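Glycosyltransferase (Streptomyces viridochromogenes, PDB 2IUY) is probably a retaining family GT4 glycosyltransferase of avilamycin A biosynthesis that binds the nucleotide UDP. Local coordinates at residues E74-E77 and R78-T82; G304-S308 and D309-R313. One frame throughout, in Å; residues are numbered along the deposited sequence.

Interaction 1 of 2, residues E74-E77 and R78-T82; sequences EEIE and RWLRT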
# COMPACT_ATOMS: atom_id res chain seq x y z
N GLU A 74 -7.41 -21.49 -8.42
CA GLU A 74 -7.66 -22.94 -8.28
C GLU A 74 -6.42 -23.70 -7.84
O GLU A 74 -6.51 -24.62 -7.05
CB GLU A 74 -8.22 -23.53 -9.60
CG GLU A 74 -8.20 -22.53 -10.81
CD GLU A 74 -7.70 -23.13 -12.14
OE1 GLU A 74 -8.18 -22.64 -13.19
OE2 GLU A 74 -6.85 -24.07 -12.14
N GLU A 75 -5.27 -23.30 -8.39
CA GLU A 75 -3.97 -23.87 -8.02
C GLU A 75 -3.59 -23.50 -6.59
O GLU A 75 -2.98 -24.30 -5.89
CB GLU A 75 -2.86 -23.32 -8.94
CG GLU A 75 -2.78 -24.00 -10.28
CD GLU A 75 -2.19 -23.13 -11.39
OE1 GLU A 75 -2.74 -23.27 -12.52
OE2 GLU A 75 -1.23 -22.32 -11.18
N ILE A 76 -3.91 -22.26 -6.19
CA ILE A 76 -3.67 -21.81 -4.85
C ILE A 76 -4.57 -22.62 -3.88
O ILE A 76 -4.09 -23.08 -2.87
CB ILE A 76 -3.89 -20.27 -4.65
CG1 ILE A 76 -2.95 -19.42 -5.52
CG2 ILE A 76 -3.74 -19.88 -3.16
CD1 ILE A 76 -3.40 -17.91 -5.60
N GLU A 77 -5.84 -22.80 -4.21
CA GLU A 77 -6.74 -23.63 -3.35
C GLU A 77 -6.30 -25.06 -3.23
O GLU A 77 -6.36 -25.64 -2.14
CB GLU A 77 -8.21 -23.65 -3.82
CG GLU A 77 -8.72 -22.32 -4.25
CD GLU A 77 -10.20 -22.34 -4.54
OE1 GLU A 77 -10.81 -21.26 -4.32
OE2 GLU A 77 -10.71 -23.42 -4.99
N ARG A 78 -5.86 -25.63 -4.35
CA ARG A 78 -5.42 -27.01 -4.37
C ARG A 78 -4.25 -27.19 -3.45
O ARG A 78 -4.24 -28.16 -2.68
CB ARG A 78 -5.08 -27.41 -5.80
CG ARG A 78 -4.71 -28.88 -6.03
CD ARG A 78 -4.79 -29.19 -7.52
NE ARG A 78 -6.15 -28.94 -8.01
CZ ARG A 78 -6.48 -28.12 -9.02
NH1 ARG A 78 -5.53 -27.46 -9.70
NH2 ARG A 78 -7.76 -27.97 -9.35
N TRP A 79 -3.29 -26.25 -3.50
CA TRP A 79 -2.06 -26.26 -2.68
C TRP A 79 -2.34 -26.11 -1.18
O TRP A 79 -1.77 -26.83 -0.36
CB TRP A 79 -1.08 -25.15 -3.14
CG TRP A 79 0.29 -25.31 -2.48
CD1 TRP A 79 1.37 -26.07 -2.93
CD2 TRP A 79 0.73 -24.71 -1.23
NE1 TRP A 79 2.42 -25.97 -2.04
CE2 TRP A 79 2.06 -25.14 -1.00
CE3 TRP A 79 0.13 -23.84 -0.30
CZ2 TRP A 79 2.79 -24.75 0.13
CZ3 TRP A 79 0.87 -23.45 0.83
CH2 TRP A 79 2.18 -23.92 1.03
N LEU A 80 -3.20 -25.15 -0.84
CA LEU A 80 -3.63 -24.88 0.54
C LEU A 80 -4.35 -26.06 1.22
O LEU A 80 -4.22 -26.26 2.44
CB LEU A 80 -4.52 -23.61 0.59
CG LEU A 80 -3.82 -22.27 0.31
CD1 LEU A 80 -4.87 -21.13 0.30
CD2 LEU A 80 -2.70 -22.00 1.30
N ARG A 81 -5.10 -26.85 0.45
CA ARG A 81 -5.82 -27.99 0.98
C ARG A 81 -4.90 -29.06 1.59
O ARG A 81 -5.25 -29.73 2.56
CB ARG A 81 -6.74 -28.59 -0.11
CG ARG A 81 -7.71 -29.66 0.42
CD ARG A 81 -8.78 -30.10 -0.62
NE ARG A 81 -10.04 -29.34 -0.53
CZ ARG A 81 -11.07 -29.57 0.32
NH1 ARG A 81 -11.07 -30.57 1.23
NH2 ARG A 81 -12.15 -28.77 0.23
N THR A 82 -3.70 -29.21 1.05
CA THR A 82 -2.79 -30.27 1.50
C THR A 82 -1.55 -29.74 2.24
O THR A 82 -0.71 -30.53 2.71
CB THR A 82 -2.35 -31.15 0.31
OG1 THR A 82 -1.61 -30.36 -0.63
CG2 THR A 82 -3.59 -31.79 -0.37
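Four successive i to i+4 hydrogen bonds, from R78 N to E74 O (3.0 Å) through R81 N to E77 O, join E74-E77 and R78-T82 in alpha-helical geometry. Between them W79 N bonds to E75 O and L80 N to I76 O; the L80 bond is the straightest, at 168° on the hydrogen. On the inward face, I76 and L80 lie side by side and point the same way, I76 CG2 meeting L80 CD1 at 3.8 Å. L80 CG also lies 3.3 Å from I76 O, the carbonyl that accepts its own N-H. The outward face is charged. R78 sets off with CG anti to its backbone N (chi1 -175°) and bends at chi3 (-59°), which brings the guanidinium back along the helix until E74 O lies over the centre of one face, 3.9 Å above the plane. Its charge faces the E74 carboxylate across a gap too wide for a salt bridge, with E74 OE2 4.4 Å from R78 NH1, so any attraction is probably modest. W79 CB rests 3.4 Å from E75 O while the indole leads away from the preceding turn. Helix 73-82 packs on the parallel sheet of the N-terminal Rossmann-like domain, as in GT-B glycosyltransferases: I76, W79 and L80 touch L53 of strand 49-53, and on strand 5-9 I76 touches V9 and L80 touches A7.

Interaction 2 of 2, residues G304-S308 and D309-R313; sequences GLPAS and DEVRR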
# COMPACT_ATOMS: atom_id res chain seq x y z
N GLY A 304 6.27 24.33 5.44
CA GLY A 304 6.28 23.86 6.83
C GLY A 304 6.35 22.34 7.09
O GLY A 304 6.31 21.89 8.27
N LEU A 305 6.45 21.53 6.02
CA LEU A 305 6.43 20.05 6.21
C LEU A 305 7.69 19.61 6.99
O LEU A 305 8.73 20.31 6.95
CB LEU A 305 6.32 19.28 4.88
CG LEU A 305 5.05 19.33 4.01
CD1 LEU A 305 5.35 18.81 2.61
CD2 LEU A 305 3.90 18.54 4.63
N PRO A 306 7.61 18.47 7.70
CA PRO A 306 8.75 17.89 8.42
C PRO A 306 9.89 17.53 7.48
O PRO A 306 9.67 17.35 6.28
CB PRO A 306 8.15 16.69 9.12
CG PRO A 306 6.95 16.35 8.30
CD PRO A 306 6.40 17.65 7.89
N ALA A 307 11.09 17.46 8.02
CA ALA A 307 12.27 17.12 7.26
C ALA A 307 12.44 15.60 7.20
O ALA A 307 11.73 14.85 7.92
CB ALA A 307 13.53 17.82 7.91
N SER A 308 13.40 15.15 6.38
CA SER A 308 13.68 13.72 6.14
C SER A 308 13.84 12.84 7.37
O SER A 308 13.27 11.75 7.44
CB SER A 308 14.90 13.56 5.23
OG SER A 308 14.58 14.03 3.93
N ASP A 309 14.62 13.32 8.34
CA ASP A 309 14.94 12.54 9.52
C ASP A 309 13.69 12.23 10.34
O ASP A 309 13.51 11.13 10.82
CB ASP A 309 15.97 13.24 10.42
CG ASP A 309 17.37 13.19 9.86
OD1 ASP A 309 17.55 12.73 8.71
OD2 ASP A 309 18.33 13.62 10.57
N GLU A 310 12.86 13.24 10.52
CA GLU A 310 11.61 13.16 11.21
C GLU A 310 10.61 12.18 10.58
O GLU A 310 9.95 11.39 11.27
CB GLU A 310 11.00 14.59 11.21
CG GLU A 310 9.68 14.68 11.90
CD GLU A 310 9.30 16.09 12.44
OE1 GLU A 310 10.02 17.11 12.20
OE2 GLU A 310 8.23 16.13 13.11
N VAL A 311 10.43 12.28 9.25
CA VAL A 311 9.46 11.38 8.58
C VAL A 311 9.96 9.95 8.51
O VAL A 311 9.17 9.01 8.61
CB VAL A 311 8.98 11.92 7.20
CG1 VAL A 311 8.32 13.28 7.35
CG2 VAL A 311 10.08 11.99 6.18
N ARG A 312 11.26 9.75 8.34
CA ARG A 312 11.81 8.40 8.36
C ARG A 312 11.66 7.73 9.73
O ARG A 312 11.35 6.53 9.82
CB ARG A 312 13.26 8.38 7.88
CG ARG A 312 13.89 6.96 7.82
CD ARG A 312 14.77 6.80 6.52
NE ARG A 312 15.44 8.05 6.24
CZ ARG A 312 15.89 8.45 5.06
NH1 ARG A 312 15.74 7.73 3.98
NH2 ARG A 312 16.46 9.64 4.98
N ARG A 313 11.93 8.12 10.79
CA ARG A 313 11.78 7.94 12.22
C ARG A 313 10.34 7.56 12.55
O ARG A 313 10.13 6.65 13.25
CB ARG A 313 12.16 9.20 13.03
CG ARG A 313 12.08 9.01 14.60
CD ARG A 313 12.48 10.15 15.55
NE ARG A 313 12.26 9.65 16.86
CZ ARG A 313 13.00 8.94 17.67
NH1 ARG A 313 14.12 8.31 17.40
NH2 ARG A 313 12.46 8.75 18.81
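P306 and V311 make the apolar part of this contact: their side chains cross at about a right angle, and P306 CG sits 3.5 Å from V311 CG1, a tight approach for two carbons. Buried V311 also touches V283. While CG1 of V311 meets the proline, V311 CG2 comes within 3.4 Å of S308 O; both methyls also lie near A307 O. The same proline ring borders the side chain of E310. There P306 CB lies against the carboxylate end, 3.6 Å from E310 CD, while E310 CG keeps within van der Waals range of it. E310 CG stands anti to the backbone N (chi1 180°) and the chain runs on extended, which lays it alongside the proline; this is contact between carbon and carboxylate rather than a polar bond. The apolar pair, P306 (N') against V311 (N4), flanking the N-cap A307, is the hydrophobic staple of a helix start, here that of helix 308-319. The chain enters from the loop after helix 295-303. Two i to i+4 backbone bonds open the helix: V311 N donates to A307 O at 3.2 Å, nearly in line with the carbonyl, and R312 N donates to S308 O at 3.0 Å. Both are fairly straight, at 163° and 162° on the hydrogen. Among the polar side chains, S308 OG bonds to G265 O and R312 NH1 bonds weakly to V263 O, tying the helix start to the C-terminal end of helix 256-263 and the loop after it.

Overall arrangement
Both interactions are local to a helix, but they lie on opposite sides of the chain's centre, with centres about 44 Å apart and nearest atoms about 32 Å apart. Interaction 1 runs within helix 73-82, beside the sheet that includes strands 5-9 and 49-53; interaction 2 joins a loop to the start of helix 308-319. The first is partly buried, with aliphatic side chains inward and loosely placed opposite charges outward. The second is a surface contact, in which a proline packs on the first turn and S308 and, weakly, R312 bond to backbone carbonyls at the end of helix 256-263 and just past it. Interaction 1 is remote from the UDP site, whereas V311 of interaction 2 has its side chain about 11 Å from that of E260, a UDP-binding residue.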